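Local coordinates for protein F420-reducing hydrogenase, subunit beta (Methanothermobacter marburgensis, PDB 4OMF) that binds FAD and an iron-sulfur cluster and, as the beta subunit of F420-reducing hydrogenase, probably passes electrons from hydrogen oxidation to coenzyme F420, at residues Lys75-Pro80 and Thr141-Phe146; Thr145-Lys150 and Phe168-Gln173; Val219-Asp224 and Ile229-Val234. One frame throughout, in Å; residues are numbered along the deposited sequence.

Contact 1 of 3, residues Lys75-Pro80 and Thr141-Phe146. With FAD (flavin-adenine dinucleotide), chain R.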
# COMPACT_ATOMS: atom_id res chain seq x y z
N LYS C 75 15.09 -30.11 2.92
CA LYS C 75 13.84 -29.88 2.21
C LYS C 75 14.16 -29.02 1.00
O LYS C 75 14.63 -27.91 1.17
CB LYS C 75 12.82 -29.20 3.12
CG LYS C 75 12.47 -30.01 4.39
CD LYS C 75 13.44 -29.66 5.52
CE LYS C 75 13.29 -30.60 6.70
NZ LYS C 75 14.27 -30.27 7.81
N TYR C 76 13.92 -29.52 -0.22
CA TYR C 76 14.29 -28.74 -1.40
C TYR C 76 13.20 -27.75 -1.79
O TYR C 76 12.72 -27.76 -2.93
CB TYR C 76 14.63 -29.66 -2.58
CG TYR C 76 15.83 -30.53 -2.30
CD1 TYR C 76 17.12 -29.98 -2.21
CD2 TYR C 76 15.69 -31.91 -2.14
CE1 TYR C 76 18.22 -30.78 -1.95
CE2 TYR C 76 16.79 -32.72 -1.88
CZ TYR C 76 18.05 -32.15 -1.79
OH TYR C 76 19.13 -32.96 -1.52
N THR C 77 12.81 -26.90 -0.84
CA THR C 77 11.92 -25.79 -1.12
C THR C 77 12.26 -24.65 -0.16
O THR C 77 13.24 -24.72 0.61
CB THR C 77 10.42 -26.20 -1.03
OG1 THR C 77 9.58 -25.13 -1.49
CG2 THR C 77 10.04 -26.55 0.40
N PHE C 78 11.50 -23.57 -0.23
CA PHE C 78 11.88 -22.35 0.48
C PHE C 78 11.76 -22.47 1.99
O PHE C 78 10.76 -22.96 2.51
CB PHE C 78 11.02 -21.17 0.02
CG PHE C 78 10.95 -21.00 -1.48
CD1 PHE C 78 9.73 -20.91 -2.12
CD2 PHE C 78 12.11 -20.93 -2.24
CE1 PHE C 78 9.67 -20.75 -3.50
CE2 PHE C 78 12.05 -20.78 -3.60
CZ PHE C 78 10.82 -20.70 -4.24
N SER C 79 12.78 -22.00 2.69
CA SER C 79 12.72 -21.75 4.12
C SER C 79 13.52 -20.48 4.32
O SER C 79 14.74 -20.53 4.36
CB SER C 79 13.29 -22.90 4.94
OG SER C 79 13.24 -22.61 6.33
N PRO C 80 12.84 -19.33 4.37
CA PRO C 80 13.58 -18.06 4.37
C PRO C 80 14.20 -17.81 5.74
O PRO C 80 13.71 -16.96 6.49
CB PRO C 80 12.51 -17.01 4.05
CG PRO C 80 11.30 -17.79 3.58
CD PRO C 80 11.39 -19.11 4.31
N THR C 141 4.97 -26.25 -5.11
CA THR C 141 4.17 -26.91 -6.14
C THR C 141 5.03 -27.70 -7.13
O THR C 141 4.59 -28.71 -7.66
CB THR C 141 3.32 -25.91 -6.94
OG1 THR C 141 4.12 -24.76 -7.22
CG2 THR C 141 2.07 -25.52 -6.14
N SER C 142 6.26 -27.24 -7.37
CA SER C 142 7.17 -27.99 -8.21
C SER C 142 7.54 -29.30 -7.54
O SER C 142 7.56 -30.34 -8.19
CB SER C 142 8.43 -27.19 -8.52
OG SER C 142 8.11 -26.18 -9.46
N LEU C 143 7.83 -29.27 -6.24
CA LEU C 143 8.07 -30.55 -5.54
C LEU C 143 6.86 -31.47 -5.67
O LEU C 143 7.02 -32.67 -5.92
CB LEU C 143 8.39 -30.33 -4.07
CG LEU C 143 9.74 -29.70 -3.73
CD1 LEU C 143 9.95 -29.78 -2.21
CD2 LEU C 143 10.85 -30.40 -4.49
N GLN C 144 5.66 -30.92 -5.55
CA GLN C 144 4.46 -31.72 -5.72
C GLN C 144 4.37 -32.34 -7.11
O GLN C 144 3.96 -33.49 -7.25
CB GLN C 144 3.21 -30.89 -5.42
CG GLN C 144 2.96 -30.69 -3.94
CD GLN C 144 1.83 -29.75 -3.68
OE1 GLN C 144 1.71 -28.71 -4.34
NE2 GLN C 144 0.96 -30.09 -2.72
N THR C 145 4.73 -31.57 -8.14
CA THR C 145 4.75 -32.13 -9.50
C THR C 145 5.71 -33.32 -9.58
O THR C 145 5.35 -34.36 -10.12
CB THR C 145 5.17 -31.09 -10.56
OG1 THR C 145 4.21 -30.03 -10.60
CG2 THR C 145 5.22 -31.76 -11.96
N PHE C 146 6.90 -33.18 -9.01
CA PHE C 146 7.86 -34.28 -9.02
C PHE C 146 7.28 -35.49 -8.31
O PHE C 146 7.29 -36.60 -8.84
CB PHE C 146 9.18 -33.89 -8.34
CG PHE C 146 9.84 -32.65 -8.91
CD1 PHE C 146 10.77 -31.95 -8.17
CD2 PHE C 146 9.54 -32.21 -10.19
CE1 PHE C 146 11.37 -30.81 -8.69
CE2 PHE C 146 10.13 -31.07 -10.70
CZ PHE C 146 11.05 -30.38 -9.95
PA FAD R . 21.73 -32.03 8.73
O1A FAD R . 20.84 -32.96 7.95
O2A FAD R . 22.32 -32.39 10.06
O5B FAD R . 20.92 -30.67 8.94
C5B FAD R . 20.43 -30.06 7.74
C4B FAD R . 20.23 -28.57 8.03
O4B FAD R . 19.79 -27.91 6.84
C3B FAD R . 19.15 -28.38 9.09
O3B FAD R . 19.57 -27.49 10.13
C2B FAD R . 18.00 -27.75 8.31
O2B FAD R . 17.29 -26.81 9.13
C1B FAD R . 18.70 -27.06 7.15
N9A FAD R . 17.79 -26.97 6.00
C8A FAD R . 17.12 -27.99 5.44
N7A FAD R . 16.38 -27.56 4.39
C5A FAD R . 16.60 -26.22 4.28
C6A FAD R . 16.11 -25.14 3.39
N6A FAD R . 15.22 -25.39 2.40
N1A FAD R . 16.59 -23.91 3.62
C2A FAD R . 17.44 -23.62 4.62
N3A FAD R . 17.92 -24.55 5.48
C4A FAD R . 17.53 -25.84 5.34
N1 FAD R . 24.19 -30.15 -1.23
C2 FAD R . 25.14 -30.27 -2.24
O2 FAD R . 26.15 -30.98 -2.04
N3 FAD R . 24.92 -29.63 -3.45
C4 FAD R . 23.80 -28.84 -3.64
O4 FAD R . 23.66 -28.25 -4.73
C4X FAD R . 22.61 -29.25 -2.94
N5 FAD R . 21.39 -28.46 -3.25
C5X FAD R . 20.75 -27.92 -2.05
C6 FAD R . 19.62 -27.12 -2.30
C7 FAD R . 18.80 -26.73 -1.23
C7M FAD R . 17.58 -25.84 -1.49
C8 FAD R . 19.11 -27.16 0.05
C8M FAD R . 18.30 -26.81 1.28
C9 FAD R . 20.23 -27.98 0.30
C9A FAD R . 21.01 -28.45 -0.76
N10 FAD R . 22.19 -29.19 -0.51
C10 FAD R . 22.93 -29.71 -1.56
C1' FAD R . 22.75 -29.39 0.84
C2' FAD R . 22.35 -30.69 1.49
O2' FAD R . 21.26 -31.29 0.95
C3' FAD R . 22.43 -30.65 2.84
O3' FAD R . 21.46 -29.91 3.42
C4' FAD R . 23.82 -30.46 3.43
O4' FAD R . 24.76 -31.42 2.92
C5' FAD R . 23.77 -30.53 4.96
O5' FAD R . 23.63 -31.88 5.38
P FAD R . 23.98 -32.33 6.87
O1P FAD R . 25.35 -31.77 7.19
O2P FAD R . 23.77 -33.81 7.02
O3P FAD R . 22.90 -31.48 7.75
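Leu143 spreads its isobutyl fork over the carbonyl of Tyr76, with CD1 3.5 Å from Tyr76 O. That carbonyl belongs to an inverse gamma turn centred on Tyr76, part of the loop that forms one wall of the FAD pocket; the turn is closed by a weak bond from Thr77 N to Lys75 O. The same CD1 reaches on to Thr77, 3.8 Å from its CB, so one methyl of helix 140-150 bears on two consecutive residues of the loop. No hydrogen bond crosses between the segments. Thr77 turns its hydroxyl elsewhere: OG1, anti to the backbone N (chi1 -172°), bonds to Phe138 O just ahead of the helix.

The Tyr76 ring extends from the loop to the flavin and meets it with an edge, CE1 lying 3.8 Å from FAD C5X, while its hydroxyl makes a weak bond to Ile163 N of strand 160-164. Farther along the cofactor, the loop backbone reads the adenine. Lys75 N donates to N7A almost straight, with an N-H...N angle of 170°, and the exocyclic amine N6A gives a 2.9 Å bond to Lys75 O. Ser79 CB sits 3.7 Å from the adenine N1A. A second, weak bond from N6A goes to Thr77 O, which also accepts from Asn137 ND2.

Contact 2 of 3, residues Thr145-Lys150 and Phe168-Gln173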
# COMPACT_ATOMS: atom_id res chain seq x y z
N THR C 145 4.73 -31.57 -8.14
CA THR C 145 4.75 -32.13 -9.50
C THR C 145 5.71 -33.32 -9.58
O THR C 145 5.35 -34.36 -10.12
CB THR C 145 5.17 -31.09 -10.56
OG1 THR C 145 4.21 -30.03 -10.60
CG2 THR C 145 5.22 -31.76 -11.96
N PHE C 146 6.90 -33.18 -9.01
CA PHE C 146 7.86 -34.28 -9.02
C PHE C 146 7.28 -35.49 -8.31
O PHE C 146 7.29 -36.60 -8.84
CB PHE C 146 9.18 -33.89 -8.34
CG PHE C 146 9.84 -32.65 -8.91
CD1 PHE C 146 10.77 -31.95 -8.17
CD2 PHE C 146 9.54 -32.21 -10.19
CE1 PHE C 146 11.37 -30.81 -8.69
CE2 PHE C 146 10.13 -31.07 -10.70
CZ PHE C 146 11.05 -30.38 -9.95
N ILE C 147 6.75 -35.27 -7.10
CA ILE C 147 6.44 -36.36 -6.16
C ILE C 147 5.02 -36.92 -6.32
O ILE C 147 4.84 -38.13 -6.36
CB ILE C 147 6.65 -35.86 -4.71
CG1 ILE C 147 8.15 -35.67 -4.45
CG2 ILE C 147 6.02 -36.81 -3.69
CD1 ILE C 147 8.48 -34.79 -3.25
N CYS C 148 4.04 -36.03 -6.43
CA CYS C 148 2.64 -36.45 -6.52
C CYS C 148 2.20 -36.80 -7.93
O CYS C 148 1.32 -37.64 -8.10
CB CYS C 148 1.72 -35.36 -5.95
SG CYS C 148 2.09 -34.87 -4.27
N GLU C 149 2.79 -36.15 -8.93
CA GLU C 149 2.33 -36.33 -10.30
C GLU C 149 3.29 -37.26 -11.05
O GLU C 149 2.88 -38.33 -11.48
CB GLU C 149 2.21 -34.99 -11.02
CG GLU C 149 1.36 -33.97 -10.26
CD GLU C 149 -0.13 -34.33 -10.22
OE1 GLU C 149 -0.78 -33.98 -9.22
OE2 GLU C 149 -0.64 -34.94 -11.18
N LYS C 150 4.55 -36.87 -11.21
CA LYS C 150 5.48 -37.70 -11.98
C LYS C 150 5.74 -39.07 -11.32
O LYS C 150 5.71 -40.11 -11.98
CB LYS C 150 6.80 -36.98 -12.20
CG LYS C 150 6.67 -35.76 -13.11
CD LYS C 150 7.97 -34.99 -13.20
CE LYS C 150 8.01 -34.09 -14.42
NZ LYS C 150 8.30 -34.86 -15.69
N PHE C 168 16.99 -36.74 -9.04
CA PHE C 168 16.20 -36.37 -7.87
C PHE C 168 15.69 -37.68 -7.27
O PHE C 168 15.16 -38.51 -8.00
CB PHE C 168 15.04 -35.45 -8.29
CG PHE C 168 14.19 -34.96 -7.16
CD1 PHE C 168 14.55 -33.82 -6.45
CD2 PHE C 168 13.00 -35.59 -6.85
CE1 PHE C 168 13.75 -33.35 -5.41
CE2 PHE C 168 12.20 -35.13 -5.80
CZ PHE C 168 12.59 -34.01 -5.09
N TRP C 169 15.89 -37.86 -5.96
CA TRP C 169 15.56 -39.12 -5.28
C TRP C 169 14.47 -38.95 -4.22
O TRP C 169 14.53 -38.02 -3.40
CB TRP C 169 16.80 -39.69 -4.58
CG TRP C 169 18.02 -39.85 -5.44
CD1 TRP C 169 18.80 -38.85 -5.95
CD2 TRP C 169 18.63 -41.08 -5.82
NE1 TRP C 169 19.84 -39.39 -6.67
CE2 TRP C 169 19.76 -40.76 -6.61
CE3 TRP C 169 18.32 -42.43 -5.61
CZ2 TRP C 169 20.60 -41.74 -7.16
CZ3 TRP C 169 19.15 -43.40 -6.16
CH2 TRP C 169 20.27 -43.05 -6.94
N VAL C 170 13.52 -39.87 -4.18
CA VAL C 170 12.58 -39.89 -3.06
C VAL C 170 12.57 -41.28 -2.44
O VAL C 170 12.49 -42.27 -3.13
CB VAL C 170 11.14 -39.44 -3.46
CG1 VAL C 170 11.19 -38.10 -4.21
CG2 VAL C 170 10.45 -40.45 -4.29
N TYR C 171 12.71 -41.31 -1.12
CA TYR C 171 12.66 -42.55 -0.37
C TYR C 171 11.30 -42.68 0.31
O TYR C 171 10.87 -41.77 1.03
CB TYR C 171 13.78 -42.57 0.67
CG TYR C 171 15.14 -42.59 0.02
CD1 TYR C 171 15.78 -43.79 -0.24
CD2 TYR C 171 15.76 -41.41 -0.36
CE1 TYR C 171 17.03 -43.81 -0.84
CE2 TYR C 171 17.00 -41.42 -0.97
CZ TYR C 171 17.63 -42.62 -1.20
OH TYR C 171 18.88 -42.64 -1.80
N THR C 172 10.62 -43.80 0.08
CA THR C 172 9.35 -44.05 0.77
C THR C 172 9.57 -45.17 1.80
O THR C 172 10.70 -45.60 2.00
CB THR C 172 8.22 -44.43 -0.20
OG1 THR C 172 8.47 -45.72 -0.77
CG2 THR C 172 8.09 -43.40 -1.30
N GLN C 173 8.50 -45.64 2.44
CA GLN C 173 8.70 -46.61 3.52
C GLN C 173 9.37 -47.90 3.04
O GLN C 173 10.01 -48.61 3.83
CB GLN C 173 7.38 -46.94 4.23
CG GLN C 173 6.21 -47.31 3.36
CD GLN C 173 4.95 -47.56 4.21
OE1 GLN C 173 4.90 -47.18 5.38
NE2 GLN C 173 3.95 -48.21 3.62
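Helix 145-150 passes strand 168-171 with the axes 10.2 Å apart at closest and their N-to-C directions 66° apart, and the CA atoms come nearest at Ile147 and Val170. Two side chains from each element fill the interval, and no hydrogen bond crosses it.

The aromatic pair is T-shaped. Phe146 presents an edge to the face of Phe168, its CD1 standing above the centre of that ring, 4.1 Å from Phe168 CZ. The centroids lie 5.3 Å apart and the planes are inclined at 63°, short of perpendicular. Phe168 reaches the helix because its CG is anti to the backbone N (chi1 -178°), which carries the ring off the strand toward Phe146. At the rim of the same ring, CE2 touches Phe146 CB, and Ile147 CG1 comes up near the ring plane, 4.3 Å from CE2.

Phe168 and Val170, two residues apart on the strand, both direct their CB atoms toward the helix. Their strand is the central one of a three-stranded antiparallel sheet, flanked by 160-164 and 176-180, and helix 140-150 packs on one face of it. Phe146 also makes edge-to-face contacts with Phe138 and Tyr187, extending the aromatic cluster beyond the strand.

Ile147 bridges the two strand residues through one methylene: CG1 lies 3.9 Å from Val170 CG1 as well as beside Phe168. Here the helix widens into a pi-type turn, in which Lys150 N bonds to Thr145 O at 2.9 Å, while the bond from Glu149 N to that oxygen is weak.

Contact 3 of 3, residues Val219-Asp224 and Ile229-Val234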
# COMPACT_ATOMS: atom_id res chain seq x y z
N VAL C 219 33.51 -30.68 3.79
CA VAL C 219 33.47 -29.56 4.73
C VAL C 219 34.59 -28.57 4.45
O VAL C 219 35.77 -28.90 4.56
CB VAL C 219 33.61 -30.05 6.19
CG1 VAL C 219 33.54 -28.88 7.17
CG2 VAL C 219 32.53 -31.08 6.52
N ILE C 220 34.20 -27.35 4.12
CA ILE C 220 35.15 -26.29 3.78
C ILE C 220 35.18 -25.26 4.90
O ILE C 220 34.17 -24.59 5.12
CB ILE C 220 34.73 -25.60 2.47
CG1 ILE C 220 34.73 -26.60 1.30
CG2 ILE C 220 35.66 -24.43 2.17
CD1 ILE C 220 34.03 -26.05 0.06
N THR C 221 36.28 -25.16 5.64
CA THR C 221 36.37 -24.12 6.67
C THR C 221 36.94 -22.86 6.03
O THR C 221 37.81 -22.94 5.17
CB THR C 221 37.23 -24.53 7.90
OG1 THR C 221 38.51 -24.97 7.46
CG2 THR C 221 36.56 -25.67 8.66
N ARG C 222 36.44 -21.69 6.43
CA ARG C 222 36.80 -20.46 5.75
C ARG C 222 37.29 -19.35 6.69
O ARG C 222 38.40 -18.84 6.52
CB ARG C 222 35.59 -19.93 4.94
CG ARG C 222 34.99 -20.94 3.95
CD ARG C 222 33.92 -20.29 3.05
NE ARG C 222 33.35 -21.25 2.09
CZ ARG C 222 33.87 -21.53 0.91
NH1 ARG C 222 35.00 -20.94 0.49
NH2 ARG C 222 33.27 -22.42 0.12
N THR C 223 36.48 -18.95 7.66
CA THR C 223 36.86 -17.84 8.54
C THR C 223 37.56 -18.38 9.79
O THR C 223 37.52 -19.58 10.04
CB THR C 223 35.65 -17.04 8.97
OG1 THR C 223 34.77 -17.91 9.69
CG2 THR C 223 34.91 -16.46 7.76
N ASP C 224 38.19 -17.50 10.57
CA ASP C 224 38.80 -17.92 11.83
C ASP C 224 37.78 -18.64 12.72
O ASP C 224 38.08 -19.68 13.31
CB ASP C 224 39.41 -16.73 12.59
CG ASP C 224 40.62 -16.13 11.87
OD1 ASP C 224 41.12 -16.74 10.91
OD2 ASP C 224 41.07 -15.03 12.28
N ILE C 229 35.98 -23.35 15.34
CA ILE C 229 34.85 -24.07 15.94
C ILE C 229 34.76 -25.50 15.40
O ILE C 229 34.53 -26.43 16.17
CB ILE C 229 33.51 -23.33 15.70
CG1 ILE C 229 33.51 -21.95 16.39
CG2 ILE C 229 32.34 -24.16 16.20
CD1 ILE C 229 32.26 -21.11 16.15
N PHE C 230 34.93 -25.68 14.10
CA PHE C 230 34.89 -27.02 13.54
C PHE C 230 36.07 -27.87 14.03
O PHE C 230 35.89 -29.04 14.39
CB PHE C 230 34.84 -26.98 12.01
CG PHE C 230 34.76 -28.35 11.37
CD1 PHE C 230 33.60 -29.10 11.45
CD2 PHE C 230 35.86 -28.90 10.73
CE1 PHE C 230 33.53 -30.37 10.88
CE2 PHE C 230 35.80 -30.16 10.16
CZ PHE C 230 34.62 -30.90 10.24
N LYS C 231 37.28 -27.30 14.07
CA LYS C 231 38.43 -28.04 14.59
C LYS C 231 38.22 -28.46 16.04
O LYS C 231 38.57 -29.59 16.42
CB LYS C 231 39.72 -27.21 14.48
CG LYS C 231 40.26 -27.00 13.06
CD LYS C 231 40.58 -28.31 12.35
CE LYS C 231 41.58 -28.11 11.19
NZ LYS C 231 41.05 -27.24 10.09
N GLN C 232 37.65 -27.56 16.85
CA GLN C 232 37.28 -27.87 18.24
C GLN C 232 36.38 -29.09 18.36
O GLN C 232 36.59 -29.93 19.24
CB GLN C 232 36.56 -26.68 18.90
CG GLN C 232 37.43 -25.73 19.68
CD GLN C 232 36.59 -24.64 20.33
OE1 GLN C 232 36.68 -23.47 19.96
NE2 GLN C 232 35.75 -25.02 21.30
N ALA C 233 35.36 -29.16 17.50
CA ALA C 233 34.40 -30.26 17.55
C ALA C 233 35.06 -31.58 17.16
O ALA C 233 34.77 -32.61 17.75
CB ALA C 233 33.21 -29.97 16.64
N VAL C 234 35.95 -31.53 16.18
CA VAL C 234 36.68 -32.71 15.76
C VAL C 234 37.55 -33.20 16.90
O VAL C 234 37.54 -34.39 17.23
CB VAL C 234 37.58 -32.43 14.55
CG1 VAL C 234 38.43 -33.67 14.23
CG2 VAL C 234 36.74 -31.99 13.36
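Val219 sets a methyl on the face of the Phe230 ring in a CH-pi contact: CG1 is 3.9 Å from the ring centroid, 13° off its normal, and 3.8 Å from CZ. The opposite face carries Val234 CG2 from the next turn of the helix, offset toward the rim, so the ring is sandwiched between two valine methyls. Phe230 CG is anti to its backbone N (chi1 -179°), sending the ring out toward the strand.

Further apolar contact comes from Thr221, whose CG2 approaches Phe230 CD2 at 3.9 Å and its CB at 4.0 Å. The pair belongs to a strand-turn-helix unit in which helix 224-235 turns back obliquely across strand 217-221, an inner strand of the eight-stranded mixed sheet; the directions of the short segments are 126° apart. Phe230 also reaches Val10 of the neighbouring strand 8-14.

Polar groups gather at the edge of this packing. Thr221 OG1 is hydrogen-bonded to Asp227 OD1, and Lys231 NZ forms salt bridges with both Glu8 OE1 and that same Asp227 oxygen. At the turn Thr223 is the N-cap, its OG1 bonded to Gly226 N.

In the fold
After its first strands and helices the chain reaches the FAD-binding loop 75-80, and contact 1 closes when helix 140-150 arrives, after an excursion that includes strands 97-101 and 126-132 of the large mixed sheet. Contact 2 starts on the same helix, sharing Thr145 and Phe146, and closes a much shorter loop at strand 167-171. The two touch directly: Phe168 of contact 2 packs against both Tyr76 and Leu143 of contact 1, joining the small antiparallel sheet to both the helix and the cofactor loop. Contact 3 follows in series, a local return from strand 217-221 to helix 224-235 on the opposite side of the chain's centre, its centre about 30 Å from that of contact 1.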